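Local coordinates for glycoside hydrolase family protein (Novosphingobium sp. PP1Y, PDB 6Q2F) that probably hydrolyses terminal alpha-L-rhamnose residues from glycosides, as an alpha-L-rhamnosidase with a bound sodium ion, at residues Ala118-Ala121 and Asp122-Leu126; Ala558-Leu561 and Ala562-Tyr566; Ser843-Ala846 and Arg847-Gly851. All coordinates share one frame; numbering follows the deposited sequence.

Contact 1 of 3, residues Ala118-Ala121 and Asp122-Leu126; sequences AHEA and DRLDL
Arg123 reaches back one helical turn to take hold of the carboxylate of Glu120. Its CB lies against the carbonyl oxygen of His119, CB to O 3.3 Å. With CG anti to the backbone N (chi1 172°) the chain runs out straight and then bends at chi3, which brings CD past Glu120 OE2 and lays the guanidinium alongside the acid. From there Arg123 NE donates to Glu120 OE2 at 2.9 Å and NH2 to OE1 at 2.6 Å, a side-on, two-nitrogen salt bridge. Both oxygens lie close to the guanidinium plane, yet the two flat groups are turned 37° apart: OE1 is met on its syn side, OE2 from above the carboxylate plane. A water joins His119 ND1 to Asp122 OD2, whose stronger partner is Arg495. The helix closes in a Schellman motif: Asp125 takes a positive phi, Leu126 N donates to Ala121 O at 2.9 Å, and the CB atoms of Ala121 and Leu126 pack together. Helix 68-81 flanks this end, its Arg72 also bridging Glu120 OE2 and its Lys79 bonding Leu124 O; Leu128 of strand 127-131 packs on Ala118 and Ala121 as the beta-alpha-beta unit completes.

Contact 2 of 3, residues Ala558-Leu561 and Ala562-Tyr566; sequences ADLL and ASEHY
The helix widens into a pi-type turn in which Leu561 O accepts from Tyr566 N at 3.1 Å, nearly along the C=O axis, and from His565 N at 3.1 Å, the latter donor standing above the carbonyl plane, so that two successive amides share one acceptor. Leu561 and Tyr566 point the same way from the wide turn: CG anti to the backbone N (chi1 -179°) sends the Leu561 isobutyl group outward beside the Tyr566 ring, Leu561 CG meeting Tyr566 CE2 at 3.9 Å. The imidazole of His565 comes edge-on to one face of the Tyr566 ring, ND1 3.2 Å above its centre. On another side Leu560 CD2 lies against Glu564 CG at 3.8 Å, and the Glu564 chain bends at chi2 so that OE2 receives Ser563 OG at 2.7 Å on its anti lone pair. Helix 516-524 covers Leu560 through Met516, Gln519 and Leu523 and supplies Arg524 to Asp559. Thr139 bonds His565 NE2, and the loops bearing Ile505 and Met598 meet Tyr566.

Contact 3 of 3, residues Ser843-Ala846 and Arg847-Gly851; sequences SLVA and RLWPG
Val845 O receives Trp849 N at 2.9 Å, the last alpha-helical bond before the chain turns away. The same oxygen lies at the edge of the indole, near its plane, 3.6 Å from Trp849 CE3. Trp849 turns its CG anti to the carbonyl carbon (chi1 -72°), so the ring swings back beside the final turn; there the Val845 and Trp849 side chains cross obliquely, Val845 CG1 4.2 Å from Trp849 CE3. The CB of Leu848 rests 3.4 Å above one face of the indole, displaced toward its rim. Leu848 CG in turn meets Leu844 O at 3.6 Å. Beyond Trp849, which is the first residue to depart from helical angles, Pro850 has no N-H to offer the carbonyl of Ala846; instead its CA makes a CA-H...O contact with Ala846 O at 3.3 Å. Helix 803-814 packs on Leu844 and Val845 through Leu806, while Val862 of strand 860-863 meets Leu848 and Trp849. Trp849 NE1 bonds Gly821 O just after strand 818-820, and strand 854-857 borders Arg847, Leu848 and Pro850.

All three contacts are local, within single helices, and none touches another. Contacts 1 and 2, with centres 33 Å apart, belong to the (beta/alpha)8-type barrel, whose eight parallel strands close where 56-62 pairs with 674-677. Contact 2 is the one near the metal site: the Tyr566 side chain is about 10 Å from the sodium ion seen with Asp503, Ser504, Glu583, Glu586 and Glu644, and helix 543-575 leads into strand 579-582 just before two of those ligands. Contact 3 flanks a separate mixed sheet; its centre is 34 Å from that of contact 2 and 60 Å from that of contact 1, which lies on the opposite side of the chain's centre. Contacts 1 and 3 both include helix ends, whereas contact 2 is mid-helix.

Contact 1 of 3, residues Ala118-Ala121 and Asp122-Leu126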
loop_
_atom_site.group_PDB
_atom_site.type_symbol
_atom_site.label_atom_id
_atom_site.label_comp_id
_atom_site.label_asym_id
_atom_site.label_seq_id
_atom_site.Cartn_x
_atom_site.Cartn_y
_atom_site.Cartn_z
ATOM N N ALA A 118 17.560 18.078 -13.428
ATOM C CA ALA A 118 18.539 17.048 -13.112
ATOM C C ALA A 118 19.875 17.678 -12.739
ATOM O O ALA A 118 20.555 17.214 -11.819
ATOM C CB ALA A 118 18.691 16.086 -14.296
ATOM N N HIS A 119 20.260 18.753 -13.441
ATOM C CA HIS A 119 21.528 19.403 -13.133
ATOM C C HIS A 119 21.463 20.126 -11.798
ATOM O O HIS A 119 22.463 20.195 -11.076
ATOM C CB HIS A 119 21.916 20.370 -14.252
ATOM C CG HIS A 119 22.628 19.702 -15.389
ATOM N ND1 HIS A 119 23.939 19.281 -15.302
ATOM C CD2 HIS A 119 22.201 19.349 -16.628
ATOM C CE1 HIS A 119 24.293 18.713 -16.442
ATOM N NE2 HIS A 119 23.263 18.758 -17.270
ATOM N N GLU A 120 20.298 20.682 -11.463
ATOM C CA GLU A 120 20.151 21.353 -10.179
ATOM C C GLU A 120 20.188 20.350 -9.043
ATOM O O GLU A 120 20.767 20.630 -7.987
ATOM C CB GLU A 120 18.849 22.152 -10.136
ATOM C CG GLU A 120 18.892 23.444 -10.942
ATOM C CD GLU A 120 19.828 24.473 -10.339
ATOM O OE1 GLU A 120 19.437 25.127 -9.345
ATOM O OE2 GLU A 120 20.956 24.619 -10.856
ATOM N N ALA A 121 19.560 19.184 -9.223
ATOM C CA ALA A 121 19.631 18.167 -8.178
ATOM C C ALA A 121 21.063 17.685 -8.007
ATOM O O ALA A 121 21.548 17.538 -6.883
ATOM C CB ALA A 121 18.703 16.996 -8.505
ATOM N N ASP A 122 21.763 17.450 -9.122
ATOM C CA ASP A 122 23.174 17.107 -9.045
ATOM C C ASP A 122 23.953 18.197 -8.317
ATOM O O ASP A 122 24.702 17.914 -7.380
ATOM C CB ASP A 122 23.723 16.889 -10.451
ATOM C CG ASP A 122 25.200 16.562 -10.457
ATOM O OD1 ASP A 122 25.564 15.438 -10.029
ATOM O OD2 ASP A 122 25.993 17.418 -10.896
ATOM N N ARG A 123 23.780 19.455 -8.734
ATOM C CA ARG A 123 24.514 20.558 -8.118
ATOM C C ARG A 123 24.193 20.682 -6.629
ATOM O O ARG A 123 25.084 20.935 -5.810
ATOM C CB ARG A 123 24.179 21.860 -8.836
ATOM C CG ARG A 123 24.737 23.098 -8.167
ATOM C CD ARG A 123 24.455 24.350 -9.003
ATOM N NE ARG A 123 23.078 24.817 -8.849
ATOM C CZ ARG A 123 22.640 25.513 -7.803
ATOM N NH1 ARG A 123 23.478 25.830 -6.814
ATOM N NH2 ARG A 123 21.363 25.889 -7.739
ATOM N N LEU A 124 22.929 20.506 -6.261
ATOM C CA LEU A 124 22.468 20.707 -4.899
ATOM C C LEU A 124 22.535 19.444 -4.049
ATOM O O LEU A 124 22.170 19.491 -2.869
ATOM C CB LEU A 124 21.037 21.250 -4.918
ATOM C CG LEU A 124 20.960 22.663 -5.486
ATOM C CD1 LEU A 124 19.519 23.159 -5.614
ATOM C CD2 LEU A 124 21.768 23.598 -4.587
ATOM N N ASP A 125 22.995 18.327 -4.610
ATOM C CA ASP A 125 23.126 17.071 -3.876
ATOM C C ASP A 125 21.773 16.587 -3.346
ATOM O O ASP A 125 21.622 16.223 -2.184
ATOM C CB ASP A 125 24.153 17.187 -2.738
ATOM C CG ASP A 125 24.508 15.835 -2.148
ATOM O OD1 ASP A 125 24.133 14.817 -2.772
ATOM O OD2 ASP A 125 25.144 15.782 -1.077
ATOM N N LEU A 126 20.786 16.582 -4.250
ATOM C CA LEU A 126 19.463 16.018 -4.006
ATOM C C LEU A 126 19.300 14.781 -4.877
ATOM O O LEU A 126 19.569 14.831 -6.078
ATOM C CB LEU A 126 18.359 17.042 -4.324
ATOM C CG LEU A 126 18.417 18.294 -3.460
ATOM C CD1 LEU A 126 17.531 19.426 -3.989
ATOM C CD2 LEU A 126 18.039 17.921 -2.038
HETATM O O HOH W 1 25.429 19.519 -12.565
#

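Contact 2 of 3, residues Ala558-Leu561 and Ala562-Tyr566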
loop_
_atom_site.group_PDB
_atom_site.type_symbol
_atom_site.label_atom_id
_atom_site.label_comp_id
_atom_site.label_asym_id
_atom_site.label_seq_id
_atom_site.Cartn_x
_atom_site.Cartn_y
_atom_site.Cartn_z
ATOM N N ALA A 558 1.043 -14.615 -10.179
ATOM C CA ALA A 558 1.683 -13.867 -9.097
ATOM C C ALA A 558 3.193 -14.033 -9.145
ATOM O O ALA A 558 3.928 -13.057 -8.976
ATOM C CB ALA A 558 1.130 -14.315 -7.747
ATOM N N ASP A 559 3.676 -15.258 -9.405
ATOM C CA ASP A 559 5.117 -15.483 -9.518
ATOM C C ASP A 559 5.716 -14.649 -10.643
ATOM O O ASP A 559 6.806 -14.081 -10.507
ATOM C CB ASP A 559 5.411 -16.971 -9.771
ATOM C CG ASP A 559 5.182 -17.857 -8.534
ATOM O OD1 ASP A 559 5.207 -17.339 -7.384
ATOM O OD2 ASP A 559 4.983 -19.076 -8.730
ATOM N N LEU A 560 5.030 -14.596 -11.785
ATOM C CA LEU A 560 5.599 -13.902 -12.934
ATOM C C LEU A 560 5.562 -12.387 -12.742
ATOM O O LEU A 560 6.488 -11.685 -13.154
ATOM C CB LEU A 560 4.880 -14.334 -14.216
ATOM C CG LEU A 560 4.994 -15.826 -14.609
ATOM C CD1 LEU A 560 4.121 -16.158 -15.807
ATOM C CD2 LEU A 560 6.434 -16.230 -14.891
ATOM N N LEU A 561 4.520 -11.871 -12.089
ATOM C CA LEU A 561 4.496 -10.447 -11.747
ATOM C C LEU A 561 5.772 -10.059 -11.007
ATOM O O LEU A 561 6.477 -9.122 -11.396
ATOM C CB LEU A 561 3.264 -10.134 -10.891
ATOM C CG LEU A 561 3.155 -8.669 -10.512
ATOM C CD1 LEU A 561 2.933 -7.801 -11.761
ATOM C CD2 LEU A 561 1.995 -8.446 -9.515
ATOM N N ALA A 562 6.118 -10.832 -9.970
ATOM C CA ALA A 562 7.283 -10.511 -9.150
ATOM C C ALA A 562 8.576 -10.664 -9.933
ATOM O O ALA A 562 9.468 -9.816 -9.845
ATOM C CB ALA A 562 7.301 -11.397 -7.903
ATOM N N SER A 563 8.711 -11.744 -10.696
ATOM C CA SER A 563 9.979 -11.943 -11.392
ATOM C C SER A 563 10.039 -11.205 -12.723
ATOM O O SER A 563 11.043 -10.551 -13.022
ATOM C CB SER A 563 10.241 -13.440 -11.616
ATOM O OG SER A 563 9.336 -13.973 -12.564
ATOM N N GLU A 564 8.981 -11.296 -13.526
ATOM C CA GLU A 564 9.053 -10.776 -14.889
ATOM C C GLU A 564 8.822 -9.265 -14.940
ATOM O O GLU A 564 9.421 -8.579 -15.765
ATOM C CB GLU A 564 8.055 -11.502 -15.804
ATOM C CG GLU A 564 8.255 -13.037 -15.862
ATOM C CD GLU A 564 9.723 -13.441 -16.022
ATOM O OE1 GLU A 564 10.225 -13.382 -17.165
ATOM O OE2 GLU A 564 10.376 -13.786 -15.003
ATOM N N HIS A 565 8.000 -8.725 -14.059
ATOM C CA HIS A 565 7.869 -7.261 -13.968
ATOM C C HIS A 565 8.889 -6.679 -12.996
ATOM O O HIS A 565 9.844 -6.015 -13.407
ATOM C CB HIS A 565 6.435 -6.869 -13.609
ATOM C CG HIS A 565 6.201 -5.384 -13.606
ATOM N ND1 HIS A 565 5.870 -4.684 -12.461
ATOM C CD2 HIS A 565 6.235 -4.471 -14.611
ATOM C CE1 HIS A 565 5.696 -3.407 -12.767
ATOM N NE2 HIS A 565 5.915 -3.248 -14.065
ATOM N N TYR A 566 8.716 -6.942 -11.702
ATOM C CA TYR A 566 9.518 -6.228 -10.708
ATOM C C TYR A 566 10.983 -6.672 -10.700
ATOM O O TYR A 566 11.878 -5.835 -10.553
ATOM C CB TYR A 566 8.863 -6.353 -9.331
ATOM C CG TYR A 566 7.546 -5.599 -9.258
ATOM C CD1 TYR A 566 7.518 -4.213 -9.115
ATOM C CD2 TYR A 566 6.334 -6.264 -9.373
ATOM C CE1 TYR A 566 6.308 -3.516 -9.058
ATOM C CE2 TYR A 566 5.143 -5.574 -9.315
ATOM C CZ TYR A 566 5.129 -4.197 -9.152
ATOM O OH TYR A 566 3.949 -3.529 -9.104
#

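Contact 3 of 3, residues Ser843-Ala846 and Arg847-Gly851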
loop_
_atom_site.group_PDB
_atom_site.type_symbol
_atom_site.label_atom_id
_atom_site.label_comp_id
_atom_site.label_asym_id
_atom_site.label_seq_id
_atom_site.Cartn_x
_atom_site.Cartn_y
_atom_site.Cartn_z
ATOM N N SER A 843 2.707 -37.309 5.989
ATOM C CA SER A 843 3.757 -37.772 6.893
ATOM C C SER A 843 4.406 -36.595 7.605
ATOM O O SER A 843 4.672 -36.650 8.810
ATOM C CB SER A 843 4.810 -38.571 6.122
ATOM O OG SER A 843 4.234 -39.712 5.523
ATOM N N LEU A 844 4.674 -35.520 6.864
ATOM C CA LEU A 844 5.314 -34.360 7.461
ATOM C C LEU A 844 4.394 -33.702 8.478
ATOM O O LEU A 844 4.849 -33.273 9.542
ATOM C CB LEU A 844 5.732 -33.369 6.371
ATOM C CG LEU A 844 6.898 -33.864 5.509
ATOM C CD1 LEU A 844 7.189 -32.886 4.384
ATOM C CD2 LEU A 844 8.139 -34.050 6.362
ATOM N N VAL A 845 3.094 -33.622 8.175
ATOM C CA VAL A 845 2.171 -33.082 9.166
ATOM C C VAL A 845 2.178 -33.956 10.411
ATOM O O VAL A 845 2.257 -33.452 11.535
ATOM C CB VAL A 845 0.758 -32.929 8.578
ATOM C CG1 VAL A 845 -0.240 -32.633 9.688
ATOM C CG2 VAL A 845 0.734 -31.789 7.557
ATOM N N ALA A 846 2.133 -35.283 10.236
ATOM C CA ALA A 846 2.140 -36.164 11.402
ATOM C C ALA A 846 3.427 -36.012 12.208
ATOM O O ALA A 846 3.400 -36.115 13.432
ATOM C CB ALA A 846 1.929 -37.634 10.985
ATOM N N ARG A 847 4.556 -35.737 11.549
ATOM C CA ARG A 847 5.814 -35.617 12.283
ATOM C C ARG A 847 5.875 -34.315 13.074
ATOM O O ARG A 847 6.286 -34.312 14.242
ATOM C CB ARG A 847 7.014 -35.718 11.336
ATOM C CG ARG A 847 8.298 -36.089 12.091
ATOM C CD ARG A 847 9.561 -35.988 11.237
ATOM N NE ARG A 847 10.737 -36.077 12.101
ATOM C CZ ARG A 847 11.996 -36.116 11.672
ATOM N NH1 ARG A 847 12.269 -36.078 10.381
ATOM N NH2 ARG A 847 12.990 -36.203 12.543
ATOM N N LEU A 848 5.480 -33.198 12.462
ATOM C CA LEU A 848 5.574 -31.931 13.174
ATOM C C LEU A 848 4.460 -31.769 14.192
ATOM O O LEU A 848 4.626 -31.024 15.161
ATOM C CB LEU A 848 5.547 -30.736 12.211
ATOM C CG LEU A 848 6.609 -30.574 11.138
ATOM C CD1 LEU A 848 6.796 -29.122 10.739
ATOM C CD2 LEU A 848 7.911 -31.206 11.553
ATOM N N TRP A 849 3.327 -32.432 13.985
ATOM C CA TRP A 849 2.164 -32.304 14.864
ATOM C C TRP A 849 1.722 -33.688 15.314
ATOM O O TRP A 849 0.644 -34.163 14.936
ATOM C CB TRP A 849 1.030 -31.556 14.161
ATOM C CG TRP A 849 1.338 -30.096 14.005
ATOM C CD1 TRP A 849 1.161 -29.128 14.941
ATOM C CD2 TRP A 849 1.894 -29.450 12.854
ATOM N NE1 TRP A 849 1.566 -27.918 14.448
ATOM C CE2 TRP A 849 2.024 -28.086 13.169
ATOM C CE3 TRP A 849 2.287 -29.890 11.589
ATOM C CZ2 TRP A 849 2.531 -27.153 12.264
ATOM C CZ3 TRP A 849 2.800 -28.962 10.688
ATOM C CH2 TRP A 849 2.915 -27.614 11.033
ATOM N N PRO A 850 2.535 -34.365 16.135
ATOM C CA PRO A 850 2.217 -35.761 16.497
ATOM C C PRO A 850 1.033 -35.893 17.427
ATOM O O PRO A 850 0.442 -36.980 17.495
ATOM C CB PRO A 850 3.502 -36.258 17.171
ATOM C CG PRO A 850 4.112 -35.042 17.729
ATOM C CD PRO A 850 3.789 -33.912 16.760
ATOM N N GLY A 851 0.674 -34.837 18.148
ATOM C CA GLY A 851 -0.522 -34.839 18.963
ATOM C C GLY A 851 -0.342 -34.156 20.300
ATOM O O GLY A 851 -1.289 -33.576 20.842
#